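Local coordinates for protein globin (Bacillus anthracis, PDB 5V3T) that binds heme as a group II truncated hemoglobin, here with cyanide in its ligand pocket, and is probably involved in oxygen binding or transport, at residues E19-T24 against D99-H104; D23-Y28 against S92-A97. All blocks are in the same frame, centred on the assembly; numbering follows the deposited sequence.

Interaction 1 (E19-T24 against D99-H104); sequences EILVDT and DDTGVH. With SO4 (sulfate ion), chain F.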
loop_
_atom_site.group_PDB
_atom_site.type_symbol
_atom_site.label_atom_id
_atom_site.label_comp_id
_atom_site.label_asym_id
_atom_site.label_seq_id
_atom_site.Cartn_x
_atom_site.Cartn_y
_atom_site.Cartn_z
ATOM N N GLU A 19 -11.470 14.159 12.044
ATOM C CA GLU A 19 -10.478 15.141 11.589
ATOM C C GLU A 19 -9.327 15.205 12.591
ATOM O O GLU A 19 -8.159 15.037 12.239
ATOM C CB GLU A 19 -11.104 16.533 11.426
ATOM C CG GLU A 19 -12.055 16.660 10.252
ATOM C CD GLU A 19 -11.355 16.682 8.900
ATOM O OE1 GLU A 19 -10.266 17.292 8.799
ATOM O OE2 GLU A 19 -11.903 16.087 7.943
ATOM N N ILE A 20 -9.672 15.420 13.855
ATOM C CA ILE A 20 -8.672 15.600 14.898
ATOM C C ILE A 20 -7.926 14.311 15.222
ATOM O O ILE A 20 -6.713 14.335 15.452
ATOM C CB ILE A 20 -9.321 16.130 16.192
ATOM C CG1 ILE A 20 -10.004 17.470 15.921
ATOM C CG2 ILE A 20 -8.288 16.277 17.292
ATOM C CD1 ILE A 20 -10.839 17.967 17.083
ATOM N N LEU A 21 -8.643 13.190 15.224
ATOM C CA LEU A 21 -8.028 11.902 15.535
ATOM C C LEU A 21 -6.958 11.576 14.512
ATOM O O LEU A 21 -5.829 11.230 14.869
ATOM C CB LEU A 21 -9.087 10.789 15.604
ATOM C CG LEU A 21 -8.620 9.349 15.856
ATOM C CD1 LEU A 21 -8.024 9.193 17.247
ATOM C CD2 LEU A 21 -9.784 8.387 15.677
ATOM N N VAL A 22 -7.297 11.733 13.235
ATOM C CA VAL A 22 -6.393 11.340 12.163
ATOM C C VAL A 22 -5.209 12.299 12.049
ATOM O O VAL A 22 -4.067 11.862 11.872
ATOM C CB VAL A 22 -7.153 11.247 10.826
ATOM C CG1 VAL A 22 -6.194 11.035 9.646
ATOM C CG2 VAL A 22 -8.156 10.114 10.908
ATOM N N ASP A 23 -5.466 13.596 12.202
ATOM C CA ASP A 23 -4.373 14.566 12.196
ATOM C C ASP A 23 -3.419 14.266 13.353
ATOM O O ASP A 23 -2.194 14.289 13.190
ATOM C CB ASP A 23 -4.913 15.993 12.277
ATOM C CG ASP A 23 -5.515 16.460 10.960
ATOM O OD1 ASP A 23 -5.262 15.813 9.923
ATOM O OD2 ASP A 23 -6.253 17.465 10.958
ATOM N N THR A 24 -3.985 13.964 14.520
ATOM C CA THR A 24 -3.183 13.607 15.691
ATOM C C THR A 24 -2.449 12.282 15.457
ATOM O O THR A 24 -1.256 12.164 15.753
ATOM C CB THR A 24 -4.055 13.505 16.954
ATOM O OG1 THR A 24 -4.657 14.781 17.198
ATOM C CG2 THR A 24 -3.232 13.083 18.172
ATOM N N ASP A 99 -6.323 8.629 23.032
ATOM C CA ASP A 99 -6.170 9.252 24.334
ATOM C C ASP A 99 -6.221 10.775 24.185
ATOM O O ASP A 99 -7.010 11.452 24.851
ATOM C CB ASP A 99 -4.860 8.813 24.998
ATOM C CG ASP A 99 -4.924 7.389 25.532
ATOM O OD1 ASP A 99 -6.025 6.798 25.539
ATOM O OD2 ASP A 99 -3.873 6.863 25.957
ATOM N N ASP A 100 -5.424 11.301 23.264
ATOM C CA ASP A 100 -5.310 12.745 23.082
ATOM C C ASP A 100 -6.629 13.354 22.614
ATOM O O ASP A 100 -6.935 14.505 22.913
ATOM C CB ASP A 100 -4.249 13.056 22.040
ATOM C CG ASP A 100 -2.830 12.852 22.556
ATOM O OD1 ASP A 100 -2.648 12.425 23.714
ATOM O OD2 ASP A 100 -1.903 13.074 21.758
ATOM N N THR A 101 -7.414 12.574 21.889
ATOM C CA THR A 101 -8.637 13.119 21.324
ATOM C C THR A 101 -9.846 12.832 22.201
ATOM O O THR A 101 -10.958 13.249 21.874
ATOM C CB THR A 101 -8.885 12.563 19.912
ATOM O OG1 THR A 101 -8.945 11.140 19.969
ATOM C CG2 THR A 101 -7.751 12.960 19.000
ATOM N N GLY A 102 -9.632 12.120 23.309
ATOM C CA GLY A 102 -10.690 11.892 24.284
ATOM C C GLY A 102 -11.689 10.803 23.910
ATOM O O GLY A 102 -12.860 10.848 24.289
ATOM N N VAL A 103 -11.221 9.815 23.169
ATOM C CA VAL A 103 -12.066 8.691 22.757
ATOM C C VAL A 103 -12.025 7.571 23.801
ATOM O O VAL A 103 -10.968 6.975 24.059
ATOM C CB VAL A 103 -11.625 8.163 21.386
ATOM C CG1 VAL A 103 -12.493 6.981 20.972
ATOM C CG2 VAL A 103 -11.689 9.288 20.355
ATOM N N HIS A 104 -13.159 7.313 24.441
ATOM C CA HIS A 104 -13.200 6.339 25.524
ATOM C C HIS A 104 -14.478 5.508 25.503
ATOM O O HIS A 104 -15.321 5.674 24.627
ATOM C CB HIS A 104 -13.045 7.051 26.870
ATOM C CG HIS A 104 -11.703 7.688 27.054
ATOM N ND1 HIS A 104 -10.568 6.953 27.320
ATOM C CD2 HIS A 104 -11.304 8.980 26.971
ATOM C CE1 HIS A 104 -9.532 7.770 27.425
ATOM N NE2 HIS A 104 -9.952 9.004 27.215
HETATM S S SO4 F . -12.466 4.027 29.526
HETATM O O1 SO4 F . -13.325 2.859 29.395
HETATM O O2 SO4 F . -13.264 5.151 29.991
HETATM O O3 SO4 F . -11.410 3.773 30.496
HETATM O O4 SO4 F . -11.921 4.346 28.214
#

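Interaction 2 (D23-Y28 against S92-A97); sequences DTFYSY and SCMEQA. With CYN (cyanide ion), chain D.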
loop_
_atom_site.group_PDB
_atom_site.type_symbol
_atom_site.label_atom_id
_atom_site.label_comp_id
_atom_site.label_asym_id
_atom_site.label_seq_id
_atom_site.Cartn_x
_atom_site.Cartn_y
_atom_site.Cartn_z
ATOM N N ASP A 23 -5.466 13.596 12.202
ATOM C CA ASP A 23 -4.373 14.566 12.196
ATOM C C ASP A 23 -3.419 14.266 13.353
ATOM O O ASP A 23 -2.194 14.289 13.190
ATOM C CB ASP A 23 -4.913 15.993 12.277
ATOM C CG ASP A 23 -5.515 16.460 10.960
ATOM O OD1 ASP A 23 -5.262 15.813 9.923
ATOM O OD2 ASP A 23 -6.253 17.465 10.958
ATOM N N THR A 24 -3.985 13.964 14.520
ATOM C CA THR A 24 -3.183 13.607 15.691
ATOM C C THR A 24 -2.449 12.282 15.457
ATOM O O THR A 24 -1.256 12.164 15.753
ATOM C CB THR A 24 -4.055 13.505 16.954
ATOM O OG1 THR A 24 -4.657 14.781 17.198
ATOM C CG2 THR A 24 -3.232 13.083 18.172
ATOM N N PHE A 25 -3.168 11.295 14.927
ATOM C CA PHE A 25 -2.578 9.989 14.627
ATOM C C PHE A 25 -1.302 10.113 13.801
ATOM O O PHE A 25 -0.239 9.606 14.195
ATOM C CB PHE A 25 -3.585 9.094 13.892
ATOM C CG PHE A 25 -3.001 7.782 13.442
ATOM C CD1 PHE A 25 -2.502 6.870 14.371
ATOM C CD2 PHE A 25 -2.923 7.469 12.095
ATOM C CE1 PHE A 25 -1.973 5.664 13.965
ATOM C CE2 PHE A 25 -2.375 6.266 11.686
ATOM C CZ PHE A 25 -1.886 5.366 12.626
ATOM N N TYR A 26 -1.387 10.812 12.671
ATOM C CA TYR A 26 -0.238 10.917 11.776
ATOM C C TYR A 26 0.858 11.803 12.313
ATOM O O TYR A 26 1.994 11.742 11.842
ATOM C CB TYR A 26 -0.672 11.401 10.401
ATOM C CG TYR A 26 -1.285 10.270 9.648
ATOM C CD1 TYR A 26 -0.522 9.151 9.308
ATOM C CD2 TYR A 26 -2.617 10.288 9.309
ATOM C CE1 TYR A 26 -1.073 8.099 8.638
ATOM C CE2 TYR A 26 -3.175 9.240 8.648
ATOM C CZ TYR A 26 -2.400 8.157 8.311
ATOM O OH TYR A 26 -2.996 7.148 7.646
ATOM N N SER A 27 0.518 12.634 13.287
ATOM C CA SER A 27 1.545 13.335 14.038
ATOM C C SER A 27 2.414 12.288 14.741
ATOM O O SER A 27 3.639 12.351 14.671
ATOM C CB SER A 27 0.927 14.321 15.042
ATOM O OG SER A 27 1.926 15.087 15.700
ATOM N N TYR A 28 1.780 11.308 15.391
ATOM C CA TYR A 28 2.541 10.262 16.080
ATOM C C TYR A 28 3.283 9.383 15.077
ATOM O O TYR A 28 4.456 9.050 15.279
ATOM C CB TYR A 28 1.642 9.407 16.987
ATOM C CG TYR A 28 1.284 10.092 18.299
ATOM C CD1 TYR A 28 2.254 10.336 19.263
ATOM C CD2 TYR A 28 -0.020 10.493 18.571
ATOM C CE1 TYR A 28 1.944 10.971 20.451
ATOM C CE2 TYR A 28 -0.341 11.121 19.768
ATOM C CZ TYR A 28 0.642 11.348 20.703
ATOM O OH TYR A 28 0.337 11.983 21.887
ATOM N N SER A 92 -0.218 1.355 18.436
ATOM C CA SER A 92 0.276 2.191 19.534
ATOM C C SER A 92 0.047 3.681 19.283
ATOM O O SER A 92 -0.390 4.416 20.180
ATOM C CB SER A 92 1.766 1.943 19.769
ATOM O OG SER A 92 2.254 2.867 20.728
ATOM N N CYS A 93 0.337 4.129 18.066
ATOM C CA CYS A 93 0.106 5.521 17.709
ATOM C C CYS A 93 -1.378 5.837 17.751
ATOM O O CYS A 93 -1.769 6.925 18.183
ATOM C CB CYS A 93 0.655 5.840 16.319
ATOM S SG CYS A 93 2.467 5.838 16.239
ATOM N N MET A 94 -2.205 4.893 17.303
ATOM C CA MET A 94 -3.653 5.130 17.297
ATOM C C MET A 94 -4.201 5.217 18.716
ATOM O O MET A 94 -5.091 6.031 18.994
ATOM C CB MET A 94 -4.390 4.037 16.514
ATOM C CG MET A 94 -5.920 4.270 16.414
ATOM S SD MET A 94 -6.357 5.866 15.691
ATOM C CE MET A 94 -6.039 5.582 13.959
ATOM N N GLU A 95 -3.690 4.364 19.603
ATOM C CA GLU A 95 -4.049 4.409 21.017
ATOM C C GLU A 95 -3.774 5.789 21.621
ATOM O O GLU A 95 -4.611 6.354 22.344
ATOM C CB GLU A 95 -3.283 3.339 21.795
ATOM C CG GLU A 95 -4.161 2.243 22.357
ATOM C CD GLU A 95 -3.380 1.195 23.134
ATOM O OE1 GLU A 95 -2.135 1.154 23.005
ATOM O OE2 GLU A 95 -4.014 0.418 23.881
ATOM N N GLN A 96 -2.594 6.325 21.322
ATOM C CA GLN A 96 -2.182 7.627 21.843
ATOM C C GLN A 96 -3.021 8.751 21.233
ATOM O O GLN A 96 -3.369 9.711 21.920
ATOM C CB GLN A 96 -0.704 7.869 21.571
ATOM C CG GLN A 96 0.203 6.845 22.229
ATOM C CD GLN A 96 1.645 7.005 21.802
ATOM O OE1 GLN A 96 2.167 6.214 21.017
ATOM N NE2 GLN A 96 2.294 8.035 22.314
ATOM N N ALA A 97 -3.336 8.633 19.944
ATOM C CA ALA A 97 -4.216 9.595 19.285
ATOM C C ALA A 97 -5.611 9.579 19.928
ATOM O O ALA A 97 -6.221 10.626 20.131
ATOM C CB ALA A 97 -4.314 9.301 17.791
HETATM C C CYN D . -2.082 3.527 6.990
HETATM N N CYN D . -1.944 4.474 7.646
#

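Interaction 1 (E19-T24 against D99-H104)
With chi1 at 58°, Thr101 has its hydroxyl wedged between its own backbone N and carbonyl carbon, and its methyl swings out to meet Ile20, Leu21 and Thr24. That methyl does most of the touching. CG2 lies 3.6 Å from Leu21 CA and slides past the branch methyl of Ile20, with Thr101 CG2 and Ile20 CG2 3.8 Å apart. The hydroxyl side is met by Leu21, whose side chain crosses that of Thr101 at about a right angle; Leu21 CD1 sits 3.5 Å from Thr101 OG1. This is a packing contact, since OG1 is bonded back into its own helix, chiefly to Ala97 O and also to Met98 O.

Thr24 takes a different rotamer. At chi1 -61° its CG2 lies anti to the backbone N and meets the Asp100 carboxylate, 3.8 Å from OD2, the oxygen that is hydrogen-bonded to Tyr28 OH. Its OG1 instead turns back along the helix and donates to Ile20 O over 2.7 Å. The same carbonyl also receives Thr24 N, the two donors arriving from opposite faces of its plane.

No hydrogen bond spans the two segments; each threonine keeps its hydroxyl at home and offers a methyl across the gap. Beyond Thr101 the chain turns at Gly102, which has positive phi and whose N bonds to Asp99 O at 3.1 Å. Further on, His104 ND1 donates to O4 of a sulfate, probably from the crystallisation liquor, that also takes Gly105 N. The contact is thus the Schellman-type C-terminal end of helix 84-101 laid against helix 14-31, the G and B helices of the truncated globin fold.

Interaction 2 (D23-Y28 against S92-A97)
Phe25 packs its ring against the backbone and side chains of Cys93 and Met94, and it can be followed outward atom by atom. CB rests 4.0 Å from Ala97 CB. From there CG, anti to the backbone N at chi1 175°, brings the ring up against segment 92-97 and lies 3.8 Å under Met94 CE. That methyl covers one face of the ring, offset toward the rim, in a CH-pi contact. Met94 gets it there by bending at both chi2 and chi3, which also brings SD obliquely to the ring in a Met-aromatic contact. Farther out, CD1 and CE1 run along the start of Met94; CE1 comes within 3.4 Å of Met94 N and 3.5 Å of Cys93 CB, and Cys93 C lies in plane at the ring edge. The far rim, at CE2, presents an edge to the cyanide nitrogen. Trp90 adds an edge-to-face ring contact.

One turn on, Tyr28 makes the second half of the contact. Its CB meets Cys93 SG at 3.7 Å, and Gln96 CB stands over one face of its ring, 3.9 Å from the centroid, as another CH-pi contact. Tyr28 OH is hydrogen-bonded to Asp100 OD2.

Between the two, Tyr26 faces the other way, into the pocket, where its OH donates to the cyanide N at 2.9 Å and is also bonded to Gln50 NE2. Phe25 CD2 lies over the centre of the Tyr26 ring, so Phe25 backs the ligand-binding tyrosine as a second-shell residue. The axes of segments 23-28 and 92-97 come within 8.4 Å, their N-to-C directions 135° apart. No hydrogen bond crosses between these segments: rings, methyls, sulfur and backbone make the contact, and the polar ends find partners elsewhere.

Both interactions join helix 14-31 to helix 84-101, and their centres are 7 Å apart on one side of the chain's centre. Because the helices run in largely opposed directions, the order reverses: 19-24 meets the end of its partner at 99-104, while 23-28, sharing Asp23 and Thr24 with it, meets the earlier 92-97. Leu21 CD1 bridges the two, packing 4.0 Å from Met94 SD. A probable hydrogen bond of 2.5 Å ties Asp100 OD2 to Tyr28 OH. Interaction 1 lies at the surface and interaction 2 deeper, beside the heme pocket, so one continuous seam leads from the helix end to the ligand site.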